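Local structure of SIS domain protein (3FXA) at residues S23-V28 with T160-A165; I48-C53 with V58-L63; S66-C69 with P73-F76; G85-L90 with L109-A114; A114-G119 with A134-I139. The protein probably binds phosphorylated sugars through its SIS domain and may act as a sugar-phosphate isomerase. All blocks are in the same frame, centred on the assembly; numbering follows the deposited sequence.

Interaction 1 (S23-V28 with T160-A165); sequences SRLPEV and TMAVIA
Between Arg-24 and Val-28 it is Leu-25 that reaches across to helix 157-177, where it meets Ala-162 and Ala-165. Just before it, Arg-24 turns back along its own segment: NE and NH2 approach Glu-27 OE1 from one face of the carboxylate, and the salt bridge from NH2 to OE1 measures 3.1 Å. Leu-25 follows with CG beside its backbone N (chi1 -75°), which extends the branched end toward the helix. Its CD1 lies 3.6 Å from Ala-165 CB. The other methyl, CD2, sits over the preceding turn, 4.0 Å from Ala-162 CB and 3.8 Å from Ala-162 O. The carbonyl's hydrogen bond comes from Ser-166 OG; the methyl merely packs on it. Trp-15 of the second subunit packs on Leu-25 and donates NE1 to Ala-165 O, so the buried contact adjoins a subunit interface. It is plain apolar packing of a short helix from the N-terminal region, 25-28, against a long helix of the alpha/beta SIS fold.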
loop_
_atom_site.group_PDB
_atom_site.type_symbol
_atom_site.label_atom_id
_atom_site.label_comp_id
_atom_site.label_asym_id
_atom_site.label_seq_id
_atom_site.Cartn_x
_atom_site.Cartn_y
_atom_site.Cartn_z
ATOM N N SER A 23 -0.733 -7.155 29.143
ATOM C CA SER A 23 -0.658 -6.865 30.579
ATOM C C SER A 23 0.781 -6.887 31.112
ATOM O O SER A 23 1.090 -6.122 32.027
ATOM C CB SER A 23 -1.585 -7.758 31.419
ATOM O OG SER A 23 -1.215 -9.110 31.372
ATOM N N ARG A 24 1.667 -7.710 30.525
ATOM C CA ARG A 24 3.085 -7.779 30.930
ATOM C C ARG A 24 3.998 -6.705 30.310
ATOM O O ARG A 24 5.225 -6.704 30.551
ATOM C CB ARG A 24 3.663 -9.166 30.627
ATOM C CG ARG A 24 3.147 -10.266 31.535
ATOM C CD ARG A 24 3.949 -11.564 31.396
ATOM N NE ARG A 24 5.364 -11.414 31.784
ATOM C CZ ARG A 24 6.442 -11.433 30.976
ATOM N NH1 ARG A 24 6.364 -11.633 29.653
ATOM N NH2 ARG A 24 7.653 -11.272 31.516
ATOM N N LEU A 25 3.440 -5.759 29.545
ATOM C CA LEU A 25 4.280 -4.743 28.904
ATOM C C LEU A 25 5.234 -3.969 29.829
ATOM O O LEU A 25 6.371 -3.756 29.447
ATOM C CB LEU A 25 3.471 -3.830 27.952
ATOM C CG LEU A 25 3.097 -4.490 26.619
ATOM C CD1 LEU A 25 2.131 -3.603 25.845
ATOM C CD2 LEU A 25 4.361 -4.735 25.775
ATOM N N PRO A 26 4.809 -3.607 31.063
ATOM C CA PRO A 26 5.745 -2.947 31.972
ATOM C C PRO A 26 7.047 -3.737 32.308
ATOM O O PRO A 26 8.093 -3.112 32.506
ATOM C CB PRO A 26 4.903 -2.739 33.235
ATOM C CG PRO A 26 3.516 -2.661 32.748
ATOM C CD PRO A 26 3.452 -3.664 31.644
ATOM N N GLU A 27 6.980 -5.071 32.316
ATOM C CA GLU A 27 8.125 -5.946 32.613
ATOM C C GLU A 27 9.113 -6.132 31.453
ATOM O O GLU A 27 10.314 -6.320 31.694
ATOM C CB GLU A 27 7.643 -7.333 33.055
ATOM C CG GLU A 27 6.697 -7.370 34.246
ATOM C CD GLU A 27 6.148 -8.779 34.512
ATOM O OE1 GLU A 27 6.787 -9.782 34.103
ATOM O OE2 GLU A 27 5.067 -8.879 35.129
ATOM N N VAL A 28 8.603 -6.053 30.215
ATOM C CA VAL A 28 9.375 -6.336 28.995
ATOM C C VAL A 28 9.831 -5.083 28.220
ATOM O O VAL A 28 10.665 -5.192 27.317
ATOM C CB VAL A 28 8.577 -7.291 28.078
ATOM C CG1 VAL A 28 8.101 -8.550 28.887
ATOM C CG2 VAL A 28 7.400 -6.561 27.439
ATOM N N THR A 160 3.235 -9.129 17.757
ATOM C CA THR A 160 2.709 -8.013 16.973
ATOM C C THR A 160 1.834 -7.093 17.821
ATOM O O THR A 160 1.999 -5.864 17.791
ATOM C CB THR A 160 1.919 -8.526 15.767
ATOM O OG1 THR A 160 2.752 -9.456 15.044
ATOM C CG2 THR A 160 1.498 -7.374 14.868
HETATM N N MSE A 161 0.946 -7.712 18.605
HETATM C CA MSE A 161 0.033 -6.987 19.481
HETATM C C MSE A 161 0.804 -6.202 20.542
HETATM O O MSE A 161 0.470 -5.044 20.802
HETATM C CB MSE A 161 -0.974 -7.933 20.139
HETATM C CG MSE A 161 -2.155 -7.211 20.680
HETATM SE SE MSE A 161 -3.629 -8.424 20.873
HETATM C CE MSE A 161 -3.839 -8.988 19.037
ATOM N N ALA A 162 1.845 -6.823 21.114
ATOM C CA ALA A 162 2.704 -6.176 22.120
ATOM C C ALA A 162 3.393 -4.924 21.531
ATOM O O ALA A 162 3.434 -3.860 22.160
ATOM C CB ALA A 162 3.750 -7.139 22.667
ATOM N N VAL A 163 3.898 -5.044 20.309
ATOM C CA VAL A 163 4.465 -3.876 19.613
ATOM C C VAL A 163 3.423 -2.770 19.363
ATOM O O VAL A 163 3.682 -1.622 19.690
ATOM C CB VAL A 163 5.186 -4.239 18.280
ATOM C CG1 VAL A 163 5.690 -2.981 17.594
ATOM C CG2 VAL A 163 6.338 -5.183 18.521
ATOM N N ILE A 164 2.247 -3.128 18.849
ATOM C CA ILE A 164 1.208 -2.142 18.560
ATOM C C ILE A 164 0.806 -1.444 19.875
ATOM O O ILE A 164 0.790 -0.211 19.940
ATOM C CB ILE A 164 -0.028 -2.765 17.868
ATOM C CG1 ILE A 164 0.335 -3.242 16.452
ATOM C CG2 ILE A 164 -1.154 -1.734 17.794
ATOM C CD1 ILE A 164 -0.803 -4.003 15.756
ATOM N N ALA A 165 0.490 -2.243 20.898
ATOM C CA ALA A 165 0.121 -1.708 22.219
ATOM C C ALA A 165 1.185 -0.792 22.807
ATOM O O ALA A 165 0.852 0.251 23.407
ATOM C CB ALA A 165 -0.159 -2.837 23.191
#

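Interaction 2 (I48-C53 with V58-L63)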
loop_
_atom_site.group_PDB
_atom_site.type_symbol
_atom_site.label_atom_id
_atom_site.label_comp_id
_atom_site.label_asym_id
_atom_site.label_seq_id
_atom_site.Cartn_x
_atom_site.Cartn_y
_atom_site.Cartn_z
ATOM N N ILE A 48 8.100 10.766 10.960
ATOM C CA ILE A 48 8.438 9.443 11.460
ATOM C C ILE A 48 8.391 8.463 10.283
ATOM O O ILE A 48 7.370 8.313 9.661
ATOM C CB ILE A 48 7.463 9.005 12.560
ATOM C CG1 ILE A 48 7.425 10.034 13.712
ATOM C CG2 ILE A 48 7.858 7.630 13.097
ATOM C CD1 ILE A 48 6.303 9.792 14.721
ATOM N N VAL A 49 9.485 7.780 10.005
ATOM C CA VAL A 49 9.530 6.807 8.896
ATOM C C VAL A 49 9.571 5.442 9.581
ATOM O O VAL A 49 10.461 5.194 10.377
ATOM C CB VAL A 49 10.769 7.040 8.010
ATOM C CG1 VAL A 49 10.766 6.082 6.852
ATOM C CG2 VAL A 49 10.785 8.487 7.497
ATOM N N VAL A 50 8.606 4.558 9.307
ATOM C CA VAL A 50 8.562 3.237 9.977
ATOM C C VAL A 50 8.727 2.130 8.941
ATOM O O VAL A 50 8.051 2.158 7.916
ATOM C CB VAL A 50 7.285 3.016 10.805
ATOM C CG1 VAL A 50 7.454 1.851 11.841
ATOM C CG2 VAL A 50 6.902 4.296 11.535
ATOM N N ALA A 51 9.599 1.155 9.232
ATOM C CA ALA A 51 9.835 -0.001 8.349
ATOM C C ALA A 51 9.679 -1.338 9.074
ATOM O O ALA A 51 10.090 -1.489 10.219
ATOM C CB ALA A 51 11.245 0.073 7.759
ATOM N N GLY A 52 9.112 -2.312 8.382
ATOM C CA GLY A 52 8.958 -3.665 8.890
ATOM C C GLY A 52 8.568 -4.569 7.735
ATOM O O GLY A 52 8.100 -4.070 6.685
ATOM N N CYS A 53 8.799 -5.867 7.935
ATOM C CA CYS A 53 8.465 -6.943 6.994
ATOM C C CYS A 53 7.350 -7.816 7.575
ATOM O O CYS A 53 7.364 -8.134 8.770
ATOM C CB CYS A 53 9.678 -7.833 6.770
ATOM S SG CYS A 53 11.043 -7.049 5.957
ATOM N N VAL A 58 2.804 -4.760 9.315
ATOM C CA VAL A 58 1.440 -4.358 9.657
ATOM C C VAL A 58 1.510 -3.494 10.944
ATOM O O VAL A 58 0.819 -2.464 11.032
ATOM C CB VAL A 58 0.449 -5.534 9.761
ATOM C CG1 VAL A 58 -0.954 -4.999 10.098
ATOM C CG2 VAL A 58 0.480 -6.375 8.458
ATOM N N ALA A 59 2.332 -3.918 11.910
ATOM C CA ALA A 59 2.587 -3.111 13.128
ATOM C C ALA A 59 3.106 -1.736 12.732
ATOM O O ALA A 59 2.619 -0.726 13.220
ATOM C CB ALA A 59 3.598 -3.799 14.044
ATOM N N ALA A 60 4.039 -1.699 11.768
ATOM C CA ALA A 60 4.594 -0.417 11.297
ATOM C C ALA A 60 3.514 0.504 10.730
ATOM O O ALA A 60 3.459 1.721 11.016
ATOM C CB ALA A 60 5.716 -0.656 10.247
ATOM N N LYS A 61 2.616 -0.090 9.938
ATOM C CA LYS A 61 1.494 0.638 9.353
ATOM C C LYS A 61 0.531 1.151 10.442
ATOM O O LYS A 61 -0.075 2.213 10.273
ATOM C CB LYS A 61 0.784 -0.197 8.307
ATOM C CG LYS A 61 1.650 -0.395 7.068
ATOM C CD LYS A 61 1.065 -1.431 6.128
ATOM C CE LYS A 61 2.020 -1.684 4.938
ATOM N NZ LYS A 61 1.598 -2.748 3.978
ATOM N N LYS A 62 0.428 0.414 11.562
ATOM C CA LYS A 62 -0.466 0.839 12.651
ATOM C C LYS A 62 0.157 2.091 13.312
ATOM O O LYS A 62 -0.534 3.102 13.513
ATOM C CB LYS A 62 -0.743 -0.313 13.630
ATOM C CG LYS A 62 -2.113 -0.235 14.316
ATOM C CD LYS A 62 -2.260 0.985 15.176
ATOM C CE LYS A 62 -3.579 1.070 15.824
ATOM N NZ LYS A 62 -3.615 2.140 16.857
ATOM N N LEU A 63 1.456 2.040 13.599
ATOM C CA LEU A 63 2.181 3.212 14.104
ATOM C C LEU A 63 1.986 4.442 13.185
ATOM O O LEU A 63 1.627 5.542 13.649
ATOM C CB LEU A 63 3.667 2.953 14.263
ATOM C CG LEU A 63 4.227 2.223 15.494
ATOM C CD1 LEU A 63 3.715 0.807 15.672
ATOM C CD2 LEU A 63 5.751 2.265 15.431
#
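Strand 48-51 and the helical turns 58-63 run nearly antiparallel, at 163° with their axes 7.6 Å apart, and the backbones come nearest where Val-50 faces Ala-60, their CA atoms 5.6 Å apart. Val-50 carries most of the strand's share. With CG1 anti to the backbone N (chi1 -162°), this branch is set against the helix and touches Ala-60 CB at 3.4 Å, tighter than usual for two carbons. The same methyl meets a second residue one turn along: Val-50 CG1 lies 4.0 Å from Leu-63 CD2. Ala-60 CB also approaches the backbone after Val-50, 4.2 Å from Gly-52 N.

On the strand's flank Val-50 touches Ile-97 and Ile-99 of strand 95-99, while Leu-63 rests on Phe-167 of helix 157-177. The contact is therefore a small piece of the core between one face of the parallel sheet and the helix of the beta-alpha-beta unit formed by 48-51, 55-69 and 74-76. No hydrogen bond joins the two segments, and the charged end of Lys-62 is engaged elsewhere, in a salt bridge with Asp-168. Between these segments the contact is apolar, resting on close fit and burial: with only a methyl at Ala-60, helix and strand lie close, and Val-50 CG1 touches both Ala-60 and Leu-63.

Interaction 3 (S66-C69 with P73-F76); sequences SFNC and PAVF
Asn-68 turns its side-chain amide to the backbone of Ala-74 and makes two hydrogen bonds with that one residue. Ala-74 N donates to Asn-68 OD1 at 2.9 Å, with a bent N-H...O angle of 141° and the donor above the carbonyl plane. In return Asn-68 ND2 donates to Ala-74 O at 3.0 Å along a straighter path of 160°, and this acceptor lies close to the plane of the amide. The pair of bonds satisfies both backbone polar atoms of Ala-74 and should hold the amide from rotating. Asn-68 does not set out toward Ala-74, but its first torsion (chi1 -72°) swings the amide round; OD1 passes 3.3 Å from Pro-73 CA. Next to the bonds, Phe-67 CB packs on Ala-74 CB at 3.8 Å, while the ring leads away toward Phe-167 and Ile-171 of helix 157-177.

Pro-73 and Val-75, alternating with Ala-74, bond through their backbones to Ile-48 and, for Val-75, also Val-50. Strand 74-76, outermost in this chain's sheet, is thus bound to strand 48-51 along one edge and to the end of helix 55-69 along the other, with Val-89 of the fourth subunit packing on Asn-68 and Pro-73.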
loop_
_atom_site.group_PDB
_atom_site.type_symbol
_atom_site.label_atom_id
_atom_site.label_comp_id
_atom_site.label_asym_id
_atom_site.label_seq_id
_atom_site.Cartn_x
_atom_site.Cartn_y
_atom_site.Cartn_z
ATOM N N SER A 66 -1.713 5.890 13.330
ATOM C CA SER A 66 -1.965 6.541 14.611
ATOM C C SER A 66 -1.113 7.781 14.881
ATOM O O SER A 66 -1.622 8.740 15.478
ATOM C CB SER A 66 -1.956 5.522 15.762
ATOM O OG SER A 66 -3.014 4.589 15.558
ATOM N N PHE A 67 0.131 7.794 14.403
ATOM C CA PHE A 67 0.994 8.986 14.534
ATOM C C PHE A 67 0.359 10.118 13.716
ATOM O O PHE A 67 0.181 11.241 14.221
ATOM C CB PHE A 67 2.447 8.726 14.084
ATOM C CG PHE A 67 3.294 8.047 15.094
ATOM C CD1 PHE A 67 3.413 8.578 16.400
ATOM C CD2 PHE A 67 4.098 6.954 14.750
ATOM C CE1 PHE A 67 4.269 7.968 17.344
ATOM C CE2 PHE A 67 4.945 6.361 15.702
ATOM C CZ PHE A 67 5.025 6.855 16.975
ATOM N N ASN A 68 -0.039 9.831 12.482
ATOM C CA ASN A 68 -0.741 10.830 11.658
ATOM C C ASN A 68 -1.999 11.364 12.312
ATOM O O ASN A 68 -2.237 12.569 12.300
ATOM C CB ASN A 68 -1.012 10.342 10.237
ATOM C CG ASN A 68 0.243 10.282 9.409
ATOM O OD1 ASN A 68 0.992 11.258 9.347
ATOM N ND2 ASN A 68 0.469 9.170 8.728
ATOM N N CYS A 69 -2.764 10.484 12.957
ATOM C CA CYS A 69 -3.968 10.896 13.651
ATOM C C CYS A 69 -3.753 11.953 14.736
ATOM O O CYS A 69 -4.662 12.743 14.988
ATOM C CB CYS A 69 -4.687 9.688 14.255
ATOM S SG CYS A 69 -5.407 8.603 13.075
ATOM N N PRO A 73 3.393 13.687 11.628
ATOM C CA PRO A 73 3.555 13.104 10.286
ATOM C C PRO A 73 4.393 11.839 10.296
ATOM O O PRO A 73 5.453 11.805 10.951
ATOM C CB PRO A 73 4.283 14.181 9.494
ATOM C CG PRO A 73 4.277 15.377 10.294
ATOM C CD PRO A 73 3.646 15.142 11.598
ATOM N N ALA A 74 3.896 10.829 9.590
ATOM C CA ALA A 74 4.513 9.513 9.532
ATOM C C ALA A 74 4.264 8.868 8.181
ATOM O O ALA A 74 3.259 9.145 7.533
ATOM C CB ALA A 74 3.968 8.661 10.625
ATOM N N VAL A 75 5.198 8.023 7.772
ATOM C CA VAL A 75 5.151 7.317 6.485
ATOM C C VAL A 75 5.705 5.915 6.632
ATOM O O VAL A 75 6.661 5.713 7.395
ATOM C CB VAL A 75 5.939 8.075 5.388
ATOM C CG1 VAL A 75 7.417 8.107 5.701
ATOM C CG2 VAL A 75 5.706 7.380 4.044
ATOM N N PHE A 76 5.097 4.960 5.926
ATOM C CA PHE A 76 5.594 3.586 5.910
ATOM C C PHE A 76 6.691 3.489 4.863
ATOM O O PHE A 76 6.505 3.963 3.734
ATOM C CB PHE A 76 4.500 2.557 5.610
ATOM C CG PHE A 76 5.019 1.142 5.577
ATOM C CD1 PHE A 76 5.456 0.527 6.745
ATOM C CD2 PHE A 76 5.077 0.432 4.387
ATOM C CE1 PHE A 76 5.980 -0.777 6.740
ATOM C CE2 PHE A 76 5.575 -0.873 4.357
ATOM C CZ PHE A 76 6.018 -1.485 5.546
#

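Interaction 4 (G85-L90 with L109-A114)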
loop_
_atom_site.group_PDB
_atom_site.type_symbol
_atom_site.label_atom_id
_atom_site.label_comp_id
_atom_site.label_asym_id
_atom_site.label_seq_id
_atom_site.Cartn_x
_atom_site.Cartn_y
_atom_site.Cartn_z
ATOM N N GLY A 85 15.359 3.218 -4.142
ATOM C CA GLY A 85 15.084 4.648 -4.242
ATOM C C GLY A 85 14.232 5.325 -3.190
ATOM O O GLY A 85 14.383 6.530 -2.985
ATOM N N THR A 86 13.341 4.581 -2.519
ATOM C CA THR A 86 12.419 5.202 -1.566
ATOM C C THR A 86 13.096 5.608 -0.261
ATOM O O THR A 86 12.504 6.369 0.503
ATOM C CB THR A 86 11.080 4.457 -1.413
ATOM O OG1 THR A 86 11.254 3.196 -0.752
ATOM C CG2 THR A 86 10.432 4.262 -2.793
ATOM N N LEU A 87 14.345 5.153 -0.026
ATOM C CA LEU A 87 15.142 5.674 1.116
ATOM C C LEU A 87 15.342 7.197 1.042
ATOM O O LEU A 87 15.676 7.835 2.045
ATOM C CB LEU A 87 16.493 4.967 1.270
ATOM C CG LEU A 87 16.532 3.705 2.098
ATOM C CD1 LEU A 87 17.834 3.008 1.900
ATOM C CD2 LEU A 87 16.292 4.029 3.593
ATOM N N GLY A 88 15.148 7.776 -0.138
ATOM C CA GLY A 88 15.108 9.240 -0.280
ATOM C C GLY A 88 14.011 9.960 0.520
ATOM O O GLY A 88 14.106 11.163 0.734
ATOM N N VAL A 89 12.980 9.241 0.972
ATOM C CA VAL A 89 11.931 9.811 1.843
ATOM C C VAL A 89 12.486 10.187 3.247
ATOM O O VAL A 89 11.922 11.059 3.908
ATOM C CB VAL A 89 10.693 8.847 1.995
ATOM C CG1 VAL A 89 10.990 7.726 2.989
ATOM C CG2 VAL A 89 9.435 9.590 2.452
ATOM N N LEU A 90 13.561 9.507 3.668
ATOM C CA LEU A 90 14.185 9.676 4.979
ATOM C C LEU A 90 15.133 10.869 4.957
ATOM O O LEU A 90 16.028 10.948 4.109
ATOM C CB LEU A 90 14.978 8.423 5.352
ATOM C CG LEU A 90 15.680 8.422 6.718
ATOM C CD1 LEU A 90 14.591 8.477 7.793
ATOM C CD2 LEU A 90 16.558 7.198 6.862
ATOM N N LEU A 109 18.199 -4.320 7.979
ATOM C CA LEU A 109 19.614 -4.024 8.253
ATOM C C LEU A 109 20.226 -3.236 7.101
ATOM O O LEU A 109 21.045 -2.359 7.330
ATOM C CB LEU A 109 20.433 -5.287 8.519
ATOM C CG LEU A 109 20.065 -6.195 9.692
ATOM C CD1 LEU A 109 21.142 -7.253 9.899
ATOM C CD2 LEU A 109 19.817 -5.411 11.001
ATOM N N ASN A 110 19.800 -3.559 5.871
ATOM C CA ASN A 110 20.183 -2.827 4.641
ATOM C C ASN A 110 19.811 -1.328 4.608
ATOM O O ASN A 110 20.357 -0.598 3.786
ATOM C CB ASN A 110 19.593 -3.510 3.389
ATOM C CG ASN A 110 20.214 -4.877 3.092
ATOM O OD1 ASN A 110 21.315 -5.201 3.527
ATOM N ND2 ASN A 110 19.497 -5.674 2.318
ATOM N N LEU A 111 18.897 -0.896 5.494
ATOM C CA LEU A 111 18.438 0.483 5.649
ATOM C C LEU A 111 19.275 1.295 6.634
ATOM O O LEU A 111 19.209 2.526 6.619
ATOM C CB LEU A 111 16.964 0.506 6.143
ATOM C CG LEU A 111 15.990 -0.431 5.410
ATOM C CD1 LEU A 111 14.544 -0.359 5.969
ATOM C CD2 LEU A 111 16.028 -0.214 3.894
ATOM N N ILE A 112 20.070 0.632 7.480
ATOM C CA ILE A 112 20.815 1.325 8.543
ATOM C C ILE A 112 21.934 2.205 7.994
ATOM O O ILE A 112 22.049 3.355 8.423
ATOM C CB ILE A 112 21.305 0.358 9.656
ATOM C CG1 ILE A 112 20.080 -0.278 10.351
ATOM C CG2 ILE A 112 22.122 1.103 10.694
ATOM C CD1 ILE A 112 20.412 -1.399 11.325
ATOM N N PRO A 113 22.721 1.699 7.025
ATOM C CA PRO A 113 23.770 2.600 6.493
ATOM C C PRO A 113 23.251 3.956 5.972
ATOM O O PRO A 113 23.887 4.988 6.254
ATOM C CB PRO A 113 24.415 1.766 5.391
ATOM C CG PRO A 113 24.204 0.390 5.787
ATOM C CD PRO A 113 22.844 0.354 6.430
ATOM N N ALA A 114 22.116 3.966 5.254
ATOM C CA ALA A 114 21.510 5.223 4.783
ATOM C C ALA A 114 21.050 6.107 5.945
ATOM O O ALA A 114 21.224 7.338 5.919
ATOM C CB ALA A 114 20.354 4.968 3.823
#
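Part of the apolar layer on one face of the parallel sheet forms where Leu-87, in the 3-10 turn 87-89 that follows helix 79-86, meets Leu-111 and Ala-114, in the segment leading into and along helix 112-118. Leu-87 supplies both methyls. Its CD1 rests 3.7 Å from Ala-114 CB, and CD2 comes to the same methyl at 4.2 Å, so that the alanine fits against the fork of the leucine. From another side Leu-111 CD2 approaches Leu-87 CD1 at 4.2 Å, the two leucine side chains crossing obliquely. An extended chi2 (180°) carries the methyls of Leu-111 apart, CD2 to Leu-87 and CD1 to Ala-51 of strand 48-51; the side chain also touches Ala-82 and Val-83 of helix 79-86.

Local backbone turns present these groups. Leu-90 N bonds to Leu-87 O at 3.1 Å, one of the i to i+3 bonds that wind the 3-10 segment, and a type I turn from Leu-109 to Ile-112 leads into the second helix. No hydrogen bond spans the contact itself. The fourth subunit borders it, with Ile-188 of that chain on Leu-87 and Val-187 of that chain on Ala-114. Such aliphatic packing, two helical connections lying side by side over a parallel sheet whose opposite face is covered by helices 55-69 and 157-177, is characteristic of the three-layer alpha/beta/alpha sandwich of SIS domains.

Interaction 5 (A114-G119 with A134-I139); sequences ACKTKG and AKEADI
Lys-116 reaches across to Glu-136, the lysine chain passing the carboxylate at a slant and ending on the glutamate's main chain. A bend at chi2 (-62°) turns Lys-116 off its helix, and the rest of the chain is extended, bringing NZ to 2.7 Å from Glu-136 O. The ammonium lies in the carbonyl plane, with a C=O...N angle of 152°. On its way the chain brushes the carboxylate: Lys-116 CE is 3.6 Å from Glu-136 OE1. NZ stays 4.1 Å from that oxygen, too far for a salt bridge.

Asp-138 faces the same ammonium, but its OD1 is 4.4 Å from Lys-116 NZ, and a water makes the link instead, 3.1 Å from Lys-116 NZ and 2.7 Å from Asp-138 OD2. OD2 is also bonded by Leu-122 N, which ties the aspartate to strand 121-126. The two acidic groups probably add electrostatic attraction, short of salt bridges. Glu-136 O belongs to the last residue of helix 132-136, whose end would be expected to welcome a positive charge. At the surface, then, one lysine joins two successive helices near the entry to strand 139-142, outermost in this chain's sheet, in the flavodoxin-like alpha/beta/alpha sandwich of SIS domains.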
loop_
_atom_site.group_PDB
_atom_site.type_symbol
_atom_site.label_atom_id
_atom_site.label_comp_id
_atom_site.label_asym_id
_atom_site.label_seq_id
_atom_site.Cartn_x
_atom_site.Cartn_y
_atom_site.Cartn_z
ATOM N N ALA A 114 22.116 3.966 5.254
ATOM C CA ALA A 114 21.510 5.223 4.783
ATOM C C ALA A 114 21.050 6.107 5.945
ATOM O O ALA A 114 21.224 7.338 5.919
ATOM C CB ALA A 114 20.354 4.968 3.823
ATOM N N CYS A 115 20.441 5.490 6.961
ATOM C CA CYS A 115 20.059 6.210 8.182
ATOM C C CYS A 115 21.263 6.931 8.819
ATOM O O CYS A 115 21.159 8.117 9.135
ATOM C CB CYS A 115 19.402 5.260 9.176
ATOM S SG CYS A 115 18.775 5.992 10.678
ATOM N N LYS A 116 22.404 6.243 8.917
ATOM C CA LYS A 116 23.630 6.819 9.508
ATOM C C LYS A 116 24.213 7.955 8.660
ATOM O O LYS A 116 24.600 8.983 9.206
ATOM C CB LYS A 116 24.691 5.743 9.760
ATOM C CG LYS A 116 24.288 4.630 10.737
ATOM C CD LYS A 116 23.994 5.134 12.146
ATOM C CE LYS A 116 23.595 4.003 13.089
ATOM N NZ LYS A 116 23.383 4.455 14.502
ATOM N N THR A 117 24.239 7.766 7.341
ATOM C CA THR A 117 24.708 8.789 6.394
ATOM C C THR A 117 23.824 10.039 6.459
ATOM O O THR A 117 24.329 11.169 6.440
ATOM C CB THR A 117 24.732 8.222 4.933
ATOM O OG1 THR A 117 25.662 7.135 4.865
ATOM C CG2 THR A 117 25.135 9.280 3.910
ATOM N N LYS A 118 22.514 9.830 6.557
ATOM C CA LYS A 118 21.553 10.930 6.582
ATOM C C LYS A 118 21.492 11.639 7.933
ATOM O O LYS A 118 21.084 12.791 7.976
ATOM C CB LYS A 118 20.161 10.441 6.154
ATOM C CG LYS A 118 20.115 10.085 4.683
ATOM C CD LYS A 118 18.925 9.258 4.253
ATOM C CE LYS A 118 18.640 9.355 2.751
ATOM N NZ LYS A 118 18.039 10.673 2.330
ATOM N N GLY A 119 21.902 10.962 9.008
ATOM C CA GLY A 119 21.904 11.538 10.359
ATOM C C GLY A 119 20.569 11.489 11.102
ATOM O O GLY A 119 20.394 12.168 12.111
ATOM N N ALA A 134 19.084 -3.455 17.686
ATOM C CA ALA A 134 19.217 -2.989 19.082
ATOM C C ALA A 134 20.532 -2.239 19.316
ATOM O O ALA A 134 20.543 -1.209 19.990
ATOM C CB ALA A 134 19.091 -4.159 20.074
ATOM N N LYS A 135 21.625 -2.747 18.741
ATOM C CA LYS A 135 22.963 -2.154 18.930
ATOM C C LYS A 135 23.205 -0.865 18.137
ATOM O O LYS A 135 23.896 0.048 18.617
ATOM C CB LYS A 135 24.064 -3.169 18.628
ATOM C CG LYS A 135 24.215 -4.289 19.658
ATOM C CD LYS A 135 25.413 -5.151 19.252
ATOM C CE LYS A 135 25.734 -6.237 20.246
ATOM N NZ LYS A 135 27.026 -6.902 19.897
ATOM N N GLU A 136 22.640 -0.789 16.934
ATOM C CA GLU A 136 22.779 0.386 16.071
ATOM C C GLU A 136 21.812 1.519 16.421
ATOM O O GLU A 136 22.056 2.666 16.056
ATOM C CB GLU A 136 22.605 -0.010 14.589
ATOM C CG GLU A 136 23.700 -0.970 14.056
ATOM C CD GLU A 136 25.094 -0.357 14.010
ATOM O OE1 GLU A 136 25.229 0.875 13.889
ATOM O OE2 GLU A 136 26.070 -1.127 14.102
ATOM N N ALA A 137 20.750 1.228 17.169
ATOM C CA ALA A 137 19.736 2.234 17.446
ATOM C C ALA A 137 20.221 3.338 18.359
ATOM O O ALA A 137 21.041 3.101 19.238
ATOM C CB ALA A 137 18.492 1.585 18.065
ATOM N N ASP A 138 19.680 4.534 18.154
ATOM C CA ASP A 138 19.877 5.660 19.082
ATOM C C ASP A 138 18.986 5.434 20.312
ATOM O O ASP A 138 19.346 5.839 21.418
ATOM C CB ASP A 138 19.550 6.975 18.403
ATOM C CG ASP A 138 20.463 7.249 17.239
ATOM O OD1 ASP A 138 21.704 7.200 17.437
ATOM O OD2 ASP A 138 19.962 7.481 16.126
ATOM N N ILE A 139 17.815 4.843 20.083
ATOM C CA ILE A 139 16.924 4.390 21.162
ATOM C C ILE A 139 16.602 2.919 20.885
ATOM O O ILE A 139 15.885 2.612 19.914
ATOM C CB ILE A 139 15.610 5.194 21.261
ATOM C CG1 ILE A 139 15.874 6.674 21.519
ATOM C CG2 ILE A 139 14.733 4.664 22.390
ATOM C CD1 ILE A 139 14.650 7.547 21.295
HETATM O O HOH W 1 21.309 6.697 13.953
#

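From the N terminus, interaction 1 opens first and closes last: its return at 160-165 encloses the other four contacts, which follow one another in series without crossing. Interaction 2 closes the short turn from strand 48-51 into helix 55-69, and interaction 3 closes the next turn, from the far end of that helix into strand 74-76. Interaction 4 spans strand 95-99, bringing the end of helix 79-86 and the following turn to segment 109-114. Interaction 5 starts from helix 112-118, sharing Ala-114 with interaction 4, and spans strand 121-126. Helix 157-177 packs against helix 55-69, so interactions 1 and 2 touch, while interactions 2 and 4 touch across strand 48-51, on the face away from helix 55-69.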